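Local coordinates for aminoglycoside acetyltransferase meta-AAC0020 (Uncultured bacterium, PDB 5F47), which probably transfers the acetyl group of acetyl-coenzyme A to an amine of aminoglycoside antibiotics, the reaction of a resistance enzyme with the GNAT fold, at residues P22-L27 / Q49-Q54; L27-E32 / K38-P43; K106-T111 / D136-T141. All coordinates share one frame; numbering follows the deposited sequence.

Contact 1 of 3, residues P22-L27 / Q49-Q54. With CA (calcium ion), chain I.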
loop_
_atom_site.group_PDB
_atom_site.type_symbol
_atom_site.label_atom_id
_atom_site.label_comp_id
_atom_site.label_asym_id
_atom_site.label_seq_id
_atom_site.Cartn_x
_atom_site.Cartn_y
_atom_site.Cartn_z
ATOM N N PRO B 22 5.773 -13.297 -19.560
ATOM C CA PRO B 22 5.192 -14.642 -19.443
ATOM C C PRO B 22 5.201 -15.203 -18.025
ATOM O O PRO B 22 4.204 -15.806 -17.621
ATOM C CB PRO B 22 6.087 -15.490 -20.360
ATOM C CG PRO B 22 6.560 -14.534 -21.376
ATOM C CD PRO B 22 6.817 -13.270 -20.606
ATOM N N LYS B 23 6.290 -15.010 -17.282
ATOM C CA LYS B 23 6.333 -15.484 -15.904
ATOM C C LYS B 23 5.380 -14.685 -15.023
ATOM O O LYS B 23 4.799 -15.230 -14.090
ATOM C CB LYS B 23 7.757 -15.422 -15.350
ATOM C CG LYS B 23 8.656 -16.522 -15.904
ATOM C CD LYS B 23 10.095 -16.338 -15.453
ATOM C CE LYS B 23 11.009 -17.400 -16.057
ATOM N NZ LYS B 23 12.443 -17.090 -15.800
ATOM N N PHE B 24 5.215 -13.398 -15.320
ATOM C CA PHE B 24 4.283 -12.554 -14.572
ATOM C C PHE B 24 2.855 -13.088 -14.745
ATOM O O PHE B 24 2.116 -13.230 -13.766
ATOM C CB PHE B 24 4.404 -11.106 -15.058
ATOM C CG PHE B 24 3.672 -10.075 -14.218
ATOM C CD1 PHE B 24 3.352 -10.287 -12.879
ATOM C CD2 PHE B 24 3.314 -8.865 -14.799
ATOM C CE1 PHE B 24 2.675 -9.297 -12.145
ATOM C CE2 PHE B 24 2.666 -7.882 -14.086
ATOM C CZ PHE B 24 2.335 -8.091 -12.760
ATOM N N ILE B 25 2.497 -13.421 -15.980
ATOM C CA ILE B 25 1.176 -13.981 -16.266
ATOM C C ILE B 25 1.002 -15.329 -15.574
ATOM O O ILE B 25 -0.059 -15.596 -14.998
ATOM C CB ILE B 25 0.950 -14.098 -17.782
ATOM C CG1 ILE B 25 0.803 -12.689 -18.358
ATOM C CG2 ILE B 25 -0.304 -14.935 -18.110
ATOM C CD1 ILE B 25 0.719 -12.645 -19.873
ATOM N N GLN B 26 2.036 -16.170 -15.593
ATOM C CA GLN B 26 1.977 -17.430 -14.839
ATOM C C GLN B 26 1.713 -17.185 -13.358
ATOM O O GLN B 26 0.910 -17.892 -12.736
ATOM C CB GLN B 26 3.272 -18.228 -14.991
ATOM C CG GLN B 26 3.458 -18.943 -16.302
ATOM C CD GLN B 26 4.784 -19.685 -16.327
ATOM O OE1 GLN B 26 5.013 -20.605 -15.533
ATOM N NE2 GLN B 26 5.674 -19.272 -17.223
ATOM N N LEU B 27 2.387 -16.188 -12.781
ATOM C CA LEU B 27 2.169 -15.872 -11.376
ATOM C C LEU B 27 0.738 -15.399 -11.131
ATOM O O LEU B 27 0.110 -15.801 -10.154
ATOM C CB LEU B 27 3.159 -14.810 -10.886
ATOM C CG LEU B 27 2.996 -14.479 -9.398
ATOM C CD1 LEU B 27 3.223 -15.716 -8.516
ATOM C CD2 LEU B 27 3.928 -13.344 -8.984
ATOM N N GLN B 49 2.320 -5.340 -19.131
ATOM C CA GLN B 49 3.695 -4.992 -19.465
ATOM C C GLN B 49 4.056 -3.629 -18.885
ATOM O O GLN B 49 5.151 -3.444 -18.357
ATOM C CB GLN B 49 3.921 -4.991 -20.977
ATOM C CG GLN B 49 5.376 -4.713 -21.383
ATOM C CD GLN B 49 6.317 -5.815 -20.940
ATOM O OE1 GLN B 49 6.170 -6.963 -21.360
ATOM N NE2 GLN B 49 7.293 -5.475 -20.088
ATOM N N LYS B 50 3.137 -2.678 -18.989
ATOM C CA LYS B 50 3.347 -1.339 -18.440
ATOM C C LYS B 50 3.616 -1.399 -16.940
ATOM O O LYS B 50 4.515 -0.728 -16.421
ATOM C CB LYS B 50 2.133 -0.452 -18.729
ATOM C CG LYS B 50 2.335 1.027 -18.438
ATOM C CD LYS B 50 1.148 1.851 -18.947
ATOM C CE LYS B 50 1.225 3.307 -18.491
ATOM N NZ LYS B 50 0.118 4.139 -19.056
ATOM N N LEU B 51 2.831 -2.200 -16.234
ATOM C CA LEU B 51 3.059 -2.394 -14.803
ATOM C C LEU B 51 4.425 -3.032 -14.503
ATOM O O LEU B 51 5.162 -2.541 -13.651
ATOM C CB LEU B 51 1.920 -3.234 -14.215
ATOM C CG LEU B 51 2.048 -3.673 -12.754
ATOM C CD1 LEU B 51 2.220 -2.462 -11.862
ATOM C CD2 LEU B 51 0.814 -4.476 -12.344
ATOM N N LEU B 52 4.781 -4.098 -15.221
ATOM C CA LEU B 52 6.076 -4.744 -15.039
ATOM C C LEU B 52 7.224 -3.785 -15.315
ATOM O O LEU B 52 8.307 -3.916 -14.718
ATOM C CB LEU B 52 6.173 -5.979 -15.939
ATOM C CG LEU B 52 7.293 -6.977 -15.683
ATOM C CD1 LEU B 52 7.138 -7.551 -14.286
ATOM C CD2 LEU B 52 7.233 -8.080 -16.727
ATOM N N ASN B 53 7.001 -2.822 -16.214
ATOM C CA ASN B 53 8.007 -1.809 -16.548
ATOM C C ASN B 53 8.211 -0.732 -15.482
ATOM O O ASN B 53 9.217 -0.030 -15.507
ATOM C CB ASN B 53 7.644 -1.091 -17.861
ATOM C CG ASN B 53 7.892 -1.937 -19.100
ATOM O OD1 ASN B 53 8.583 -2.956 -19.059
ATOM N ND2 ASN B 53 7.327 -1.502 -20.219
ATOM N N GLN B 54 7.249 -0.571 -14.570
ATOM C CA GLN B 54 7.350 0.493 -13.561
ATOM C C GLN B 54 8.554 0.261 -12.658
ATOM O O GLN B 54 8.861 -0.877 -12.301
ATOM C CB GLN B 54 6.071 0.587 -12.715
ATOM C CG GLN B 54 4.826 0.946 -13.517
ATOM C CD GLN B 54 3.545 1.007 -12.696
ATOM O OE1 GLN B 54 2.437 1.024 -13.255
ATOM N NE2 GLN B 54 3.680 1.063 -11.372
HETATM CA CA CA I . 11.577 -0.325 -15.716
HETATM O O HOH W 1 10.762 -2.336 -14.384
HETATM O O HOH W 2 10.774 1.646 -16.732
HETATM O O HOH W 3 13.578 0.753 -16.450
HETATM O O HOH W 4 13.417 -1.572 -14.870
#

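Contact 2 of 3, residues L27-E32 / K38-P43. With CA (calcium ion), chain L.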
loop_
_atom_site.group_PDB
_atom_site.type_symbol
_atom_site.label_atom_id
_atom_site.label_comp_id
_atom_site.label_asym_id
_atom_site.label_seq_id
_atom_site.Cartn_x
_atom_site.Cartn_y
_atom_site.Cartn_z
ATOM N N LEU B 27 2.387 -16.188 -12.781
ATOM C CA LEU B 27 2.169 -15.872 -11.376
ATOM C C LEU B 27 0.738 -15.399 -11.131
ATOM O O LEU B 27 0.110 -15.801 -10.154
ATOM C CB LEU B 27 3.159 -14.810 -10.886
ATOM C CG LEU B 27 2.996 -14.479 -9.398
ATOM C CD1 LEU B 27 3.223 -15.716 -8.516
ATOM C CD2 LEU B 27 3.928 -13.344 -8.984
ATOM N N ILE B 28 0.223 -14.561 -12.028
ATOM C CA ILE B 28 -1.131 -14.046 -11.878
ATOM C C ILE B 28 -2.127 -15.212 -11.934
ATOM O O ILE B 28 -3.067 -15.259 -11.144
ATOM C CB ILE B 28 -1.442 -12.993 -12.945
ATOM C CG1 ILE B 28 -0.582 -11.748 -12.707
ATOM C CG2 ILE B 28 -2.931 -12.621 -12.912
ATOM C CD1 ILE B 28 -0.500 -10.816 -13.914
ATOM N N ARG B 29 -1.901 -16.177 -12.825
ATOM C CA ARG B 29 -2.753 -17.368 -12.850
ATOM C C ARG B 29 -2.624 -18.193 -11.576
ATOM O O ARG B 29 -3.589 -18.802 -11.132
ATOM C CB ARG B 29 -2.436 -18.253 -14.058
ATOM C CG ARG B 29 -2.795 -17.615 -15.399
ATOM C CD ARG B 29 -4.259 -17.189 -15.454
ATOM N NE ARG B 29 -4.646 -16.764 -16.797
ATOM C CZ ARG B 29 -5.845 -16.281 -17.107
ATOM N NH1 ARG B 29 -6.786 -16.158 -16.172
ATOM N NH2 ARG B 29 -6.102 -15.915 -18.355
ATOM N N LEU B 30 -1.426 -18.233 -10.994
ATOM C CA LEU B 30 -1.250 -18.935 -9.731
ATOM C C LEU B 30 -2.071 -18.254 -8.635
ATOM O O LEU B 30 -2.726 -18.926 -7.833
ATOM C CB LEU B 30 0.230 -18.998 -9.357
ATOM C CG LEU B 30 0.629 -19.920 -8.204
ATOM C CD1 LEU B 30 2.044 -20.441 -8.414
ATOM C CD2 LEU B 30 0.544 -19.150 -6.900
ATOM N N PHE B 31 -2.039 -16.922 -8.608
ATOM C CA PHE B 31 -2.845 -16.153 -7.658
ATOM C C PHE B 31 -4.333 -16.478 -7.840
ATOM O O PHE B 31 -5.062 -16.686 -6.866
ATOM C CB PHE B 31 -2.641 -14.644 -7.842
ATOM C CG PHE B 31 -1.301 -14.115 -7.381
ATOM C CD1 PHE B 31 -0.523 -14.801 -6.463
ATOM C CD2 PHE B 31 -0.858 -12.893 -7.851
ATOM C CE1 PHE B 31 0.728 -14.268 -6.032
ATOM C CE2 PHE B 31 0.353 -12.364 -7.440
ATOM C CZ PHE B 31 1.144 -13.043 -6.524
ATOM N N GLU B 32 -4.785 -16.487 -9.085
ATOM C CA GLU B 32 -6.189 -16.774 -9.373
ATOM C C GLU B 32 -6.602 -18.139 -8.820
ATOM O O GLU B 32 -7.701 -18.296 -8.272
ATOM C CB GLU B 32 -6.446 -16.728 -10.879
ATOM C CG GLU B 32 -7.888 -17.100 -11.256
ATOM C CD GLU B 32 -8.104 -17.262 -12.757
ATOM O OE1 GLU B 32 -7.130 -17.451 -13.520
ATOM O OE2 GLU B 32 -9.272 -17.210 -13.180
ATOM N N LYS B 38 -13.044 -15.499 -8.115
ATOM C CA LYS B 38 -14.230 -15.710 -8.940
ATOM C C LYS B 38 -14.333 -14.683 -10.062
ATOM O O LYS B 38 -14.058 -13.497 -9.864
ATOM C CB LYS B 38 -15.507 -15.647 -8.097
ATOM C CG LYS B 38 -15.614 -16.684 -6.997
ATOM C CD LYS B 38 -16.977 -16.613 -6.304
ATOM C CE LYS B 38 -17.165 -17.780 -5.340
ATOM N NZ LYS B 38 -16.092 -17.863 -4.310
ATOM N N ASN B 39 -14.762 -15.147 -11.228
ATOM C CA ASN B 39 -15.031 -14.271 -12.368
ATOM C C ASN B 39 -13.869 -13.350 -12.720
ATOM O O ASN B 39 -14.056 -12.159 -12.939
ATOM C CB ASN B 39 -16.295 -13.447 -12.097
ATOM C CG ASN B 39 -17.521 -14.305 -11.989
ATOM O OD1 ASN B 39 -17.663 -15.307 -12.707
ATOM N ND2 ASN B 39 -18.454 -13.910 -11.113
ATOM N N PHE B 40 -12.665 -13.908 -12.770
ATOM C CA PHE B 40 -11.481 -13.138 -13.099
ATOM C C PHE B 40 -11.227 -13.078 -14.611
ATOM O O PHE B 40 -11.235 -14.104 -15.300
ATOM C CB PHE B 40 -10.266 -13.732 -12.368
ATOM C CG PHE B 40 -8.983 -13.059 -12.708
ATOM C CD1 PHE B 40 -8.781 -11.727 -12.380
ATOM C CD2 PHE B 40 -7.973 -13.745 -13.369
ATOM C CE1 PHE B 40 -7.603 -11.087 -12.689
ATOM C CE2 PHE B 40 -6.783 -13.104 -13.683
ATOM C CZ PHE B 40 -6.601 -11.772 -13.338
ATOM N N SER B 41 -11.063 -11.859 -15.119
ATOM C CA SER B 41 -10.652 -11.609 -16.506
ATOM C C SER B 41 -9.307 -10.929 -16.457
ATOM O O SER B 41 -9.199 -9.794 -15.983
ATOM C CB SER B 41 -11.649 -10.717 -17.264
ATOM O OG SER B 41 -12.796 -11.425 -17.680
ATOM N N ILE B 42 -8.266 -11.609 -16.916
ATOM C CA ILE B 42 -6.930 -11.031 -16.808
ATOM C C ILE B 42 -6.876 -9.760 -17.679
ATOM O O ILE B 42 -7.442 -9.730 -18.758
ATOM C CB ILE B 42 -5.838 -12.066 -17.204
ATOM C CG1 ILE B 42 -4.458 -11.579 -16.771
ATOM C CG2 ILE B 42 -5.901 -12.416 -18.702
ATOM C CD1 ILE B 42 -3.375 -12.654 -16.907
ATOM N N PRO B 43 -6.246 -8.682 -17.170
ATOM C CA PRO B 43 -6.083 -7.483 -18.006
ATOM C C PRO B 43 -5.262 -7.780 -19.250
ATOM O O PRO B 43 -4.565 -8.794 -19.264
ATOM C CB PRO B 43 -5.329 -6.517 -17.088
ATOM C CG PRO B 43 -5.650 -6.968 -15.717
ATOM C CD PRO B 43 -5.783 -8.456 -15.790
HETATM CA CA CA L . -19.177 -16.678 -13.879
HETATM O O HOH W 5 -8.731 -14.452 -17.375
HETATM O O HOH W 6 -10.179 -16.743 -15.489
HETATM O O HOH W 7 -11.810 -16.651 -11.966
HETATM O O HOH W 8 -18.887 -17.290 -15.839
HETATM O O HOH W 9 -18.156 -17.915 -11.798
#

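Contact 3 of 3, residues K106-T111 / D136-T141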
loop_
_atom_site.group_PDB
_atom_site.type_symbol
_atom_site.label_atom_id
_atom_site.label_comp_id
_atom_site.label_asym_id
_atom_site.label_seq_id
_atom_site.Cartn_x
_atom_site.Cartn_y
_atom_site.Cartn_z
ATOM N N LYS B 106 11.682 -18.520 1.478
ATOM C CA LYS B 106 12.770 -18.087 0.605
ATOM C C LYS B 106 12.376 -16.869 -0.223
ATOM O O LYS B 106 13.215 -16.013 -0.477
ATOM C CB LYS B 106 13.227 -19.240 -0.299
ATOM C CG LYS B 106 14.003 -20.324 0.450
ATOM C CD LYS B 106 14.216 -21.573 -0.394
ATOM C CE LYS B 106 15.061 -22.582 0.381
ATOM N NZ LYS B 106 15.192 -23.922 -0.263
ATOM N N LEU B 107 11.097 -16.754 -0.594
ATOM C CA LEU B 107 10.617 -15.568 -1.293
ATOM C C LEU B 107 10.720 -14.325 -0.397
ATOM O O LEU B 107 11.185 -13.271 -0.838
ATOM C CB LEU B 107 9.157 -15.769 -1.758
ATOM C CG LEU B 107 8.994 -16.662 -2.993
ATOM C CD1 LEU B 107 7.542 -17.051 -3.188
ATOM C CD2 LEU B 107 9.558 -15.972 -4.247
ATOM N N ILE B 108 10.292 -14.453 0.859
ATOM C CA ILE B 108 10.371 -13.338 1.796
ATOM C C ILE B 108 11.823 -12.947 2.070
ATOM O O ILE B 108 12.157 -11.757 2.062
ATOM C CB ILE B 108 9.657 -13.675 3.117
ATOM C CG1 ILE B 108 8.141 -13.728 2.892
ATOM C CG2 ILE B 108 10.012 -12.649 4.234
ATOM C CD1 ILE B 108 7.500 -12.378 2.573
ATOM N N THR B 109 12.685 -13.937 2.276
ATOM C CA THR B 109 14.098 -13.650 2.506
ATOM C C THR B 109 14.715 -12.893 1.324
ATOM O O THR B 109 15.424 -11.904 1.525
ATOM C CB THR B 109 14.873 -14.938 2.780
ATOM O OG1 THR B 109 14.392 -15.527 4.002
ATOM C CG2 THR B 109 16.368 -14.655 2.927
ATOM N N ALA B 110 14.441 -13.337 0.099
ATOM C CA ALA B 110 15.027 -12.695 -1.082
ATOM C C ALA B 110 14.512 -11.271 -1.246
ATOM O O ALA B 110 15.244 -10.361 -1.631
ATOM C CB ALA B 110 14.723 -13.517 -2.332
ATOM N N THR B 111 13.237 -11.092 -0.939
ATOM C CA THR B 111 12.602 -9.800 -1.070
ATOM C C THR B 111 13.195 -8.820 -0.079
ATOM O O THR B 111 13.587 -7.711 -0.450
ATOM C CB THR B 111 11.094 -9.928 -0.858
ATOM O OG1 THR B 111 10.563 -10.755 -1.893
ATOM C CG2 THR B 111 10.398 -8.558 -0.919
ATOM N N ASP B 136 0.013 -18.064 10.168
ATOM C CA ASP B 136 1.048 -18.926 10.704
ATOM C C ASP B 136 2.297 -18.798 9.848
ATOM O O ASP B 136 3.406 -18.829 10.370
ATOM C CB ASP B 136 0.579 -20.378 10.783
ATOM C CG ASP B 136 1.211 -21.122 11.951
ATOM O OD1 ASP B 136 1.166 -20.598 13.092
ATOM O OD2 ASP B 136 1.761 -22.219 11.729
ATOM N N PHE B 137 2.124 -18.614 8.542
ATOM C CA PHE B 137 3.271 -18.430 7.660
ATOM C C PHE B 137 4.060 -17.165 8.003
ATOM O O PHE B 137 5.286 -17.231 8.211
ATOM C CB PHE B 137 2.855 -18.362 6.179
ATOM C CG PHE B 137 3.984 -17.910 5.294
ATOM C CD1 PHE B 137 5.029 -18.786 4.985
ATOM C CD2 PHE B 137 4.065 -16.588 4.876
ATOM C CE1 PHE B 137 6.096 -18.359 4.223
ATOM C CE2 PHE B 137 5.138 -16.165 4.126
ATOM C CZ PHE B 137 6.145 -17.037 3.794
ATOM N N TYR B 138 3.390 -16.016 8.065
ATOM C CA TYR B 138 4.142 -14.783 8.291
ATOM C C TYR B 138 4.803 -14.792 9.670
ATOM O O TYR B 138 5.909 -14.281 9.833
ATOM C CB TYR B 138 3.258 -13.545 8.111
ATOM C CG TYR B 138 2.953 -13.287 6.651
ATOM C CD1 TYR B 138 3.965 -12.960 5.759
ATOM C CD2 TYR B 138 1.662 -13.382 6.165
ATOM C CE1 TYR B 138 3.704 -12.741 4.421
ATOM C CE2 TYR B 138 1.392 -13.167 4.817
ATOM C CZ TYR B 138 2.423 -12.853 3.956
ATOM O OH TYR B 138 2.174 -12.622 2.614
ATOM N N ARG B 139 4.161 -15.424 10.641
ATOM C CA ARG B 139 4.730 -15.470 11.985
ATOM C C ARG B 139 5.961 -16.356 12.047
ATOM O O ARG B 139 6.673 -16.334 13.051
ATOM C CB ARG B 139 3.668 -15.927 12.974
ATOM C CG ARG B 139 2.636 -14.844 13.202
ATOM C CD ARG B 139 1.360 -15.367 13.842
ATOM N NE ARG B 139 0.445 -14.255 14.123
ATOM C CZ ARG B 139 -0.863 -14.371 14.321
ATOM N NH1 ARG B 139 -1.454 -15.558 14.239
ATOM N NH2 ARG B 139 -1.593 -13.286 14.586
ATOM N N SER B 140 6.231 -17.097 10.974
ATOM C CA SER B 140 7.408 -17.966 10.901
ATOM C C SER B 140 8.572 -17.331 10.137
ATOM O O SER B 140 9.595 -17.983 9.894
ATOM C CB SER B 140 7.041 -19.302 10.241
ATOM O OG SER B 140 6.955 -19.180 8.828
ATOM N N THR B 141 8.418 -16.066 9.749
ATOM C CA THR B 141 9.431 -15.371 8.950
ATOM C C THR B 141 10.216 -14.341 9.759
ATOM O O THR B 141 10.898 -13.500 9.192
ATOM C CB THR B 141 8.794 -14.660 7.729
ATOM O OG1 THR B 141 7.883 -13.645 8.182
ATOM C CG2 THR B 141 8.052 -15.677 6.850
#

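Contact 1 of 3, residues P22-L27 / Q49-Q54
With chi1 at -170°, Phe24 carries its CG anti to the backbone N, and this swings the ring out from helix 21-34 toward Leu51 and Leu52 of helix 45-53. Both leucines also have their CG anti to N, which brings one methyl of each toward the ring. Leu51 meets the rim: its CD2 lies near the ring plane, 3.9 Å from Phe24 CZ, and the two side chains cross at about a right angle. Leu52 comes in obliquely, its CD1 4.1 Å from Phe24 CD2, and runs past the phenylalanine in the opposite direction. One long, flat side chain thus spans the gap: the CA atoms of Phe24 and Leu52 are 8.0 Å apart, the nearest pair of the two segments, and two branched leucines pack against the ring, one at the rim and one obliquely.

Helix 45-53 also carries polar groups. Gln49 NE2 donates to Asn53 OD1 over 3.0 Å, coming from above the carbonyl plane of the asparagine amide, and also bonds to Glu18 O. Asn53 O binds a calcium ion at 2.4 Å; Glu18 OE2, Asn55 OD1 and four waters complete the site. One of those waters lies 2.9 Å from Leu52 O, within hydrogen-bonding reach, which links the end of the helix to the metal shell.

Val59 of strand 57-64 touches Phe24, and Phe57 of that strand touches Leu51, so the apolar packing continues onto the sheet. No hydrogen bond joins the two segments; the contact between them is apolar, and the oxygen ligands that suit calcium gather at the C-terminal end of helix 45-53.

Contact 2 of 3, residues L27-E32 / K38-P43
The Arg29 guanidinium has Ile42 CB over one face, 3.9 Å above its plane and offset toward the rim, while its NH1 lies at the edge of the Phe40 ring. The guanidinium and ring planes stand 87° apart. Glu32 OE2 also lies at the rim of that ring, in its plane, and Ile42 N sits over one ring face, so the phenylalanine is bordered by polar as well as apolar groups.

A bend at chi2 (-55°) turns the arginine along its own helix, where NH1 donates to Glu32 OE1 over 3.0 Å. This salt bridge meets the carboxylate oxygen on its syn side and should hold both charged groups against the loop. The glutamate, extended beyond CG, presses CD to 3.6 Å from Phe40 CD2. Deeper in, Ile28 CG2 touches Phe40 CZ at 3.8 Å and Ile42 CD1 at 4.0 Å. Beta-branched isoleucines suit this inner layer, whereas the charged groups lie over Ile42 and at the edge of Phe40, bonded to each other and to water.

Water does the polar bridging. One molecule accepts from Arg29 NH1 and Ile42 N; two others lie on Glu32 OE2, one of them unusually close and donating to Phe40 O, the other accepting from Phe40 N. Segment 38-43 is tied to the helix without direct hydrogen bonds; toward its start, Asn39 OD1 binds a calcium ion at 2.4 Å.

Helix 45-53 closes the inner side through Leu48, which touches both isoleucines; Phe31 and Leu30 face strand 86-94, and Tyr80 of the second subunit packs on Ile28 and Pro43.

Contact 3 of 3, residues K106-T111 / D136-T141
Tyr138 O is gripped twice by Thr141, whose OG1 donates over 2.7 Å in the carbonyl plane, on a lone pair, and whose N donates over 3.1 Å. The second bond closes a type I beta turn from Tyr138 to Thr141, by which the chain leaves helix 132-138 of the GNAT fold. Just before it, Phe137 O takes a bond from Ser140 N. A threonine suits this place because its short hydroxyl branch can fold back onto a carbonyl at the end of the helix.

Across the contact, Ile108 of helix 103-117 is the one residue that meets the turn and both rings. Its CG2 approaches Thr141 CB at 4.2 Å, whereas CG1 and CD1 reach the aromatic rims. A branched aliphatic chain can serve three neighbours at once. Leu92 of strand 86-94 lies against Ile108 and both rings, and Tyr154 of the second subunit packs on Ile108 while its hydroxyl hydrogen-bonds to Thr141 OG1.

Phe137 CD2 sits 3.7 Å above the centre of the Tyr138 ring, and Ile108 CG1 comes to the Phe137 edge, 4.0 Å from Phe137 CZ.

In the fold
Contacts 1 and 2 are neighbours on helix 21-34: they share Leu27, and contact 2 is nested inside the chain loop that contact 1 closes. Their centres lie 13 Å apart, and they touch where Ile25 CG2 meets Ile42 CD1 at 4.0 Å. Contact 3 follows in the chain and lies on the other side of the chain's centre, about 22 Å from contact 1 and 23 Å from contact 2, centre to centre. Strand 86-94 is touched by Leu30 and Phe31 of segment 27-32 and by Ile108, Phe137 and Tyr138 of contact 3. All three also meet the second subunit, and separate calcium ions are bound at contacts 1 and 2.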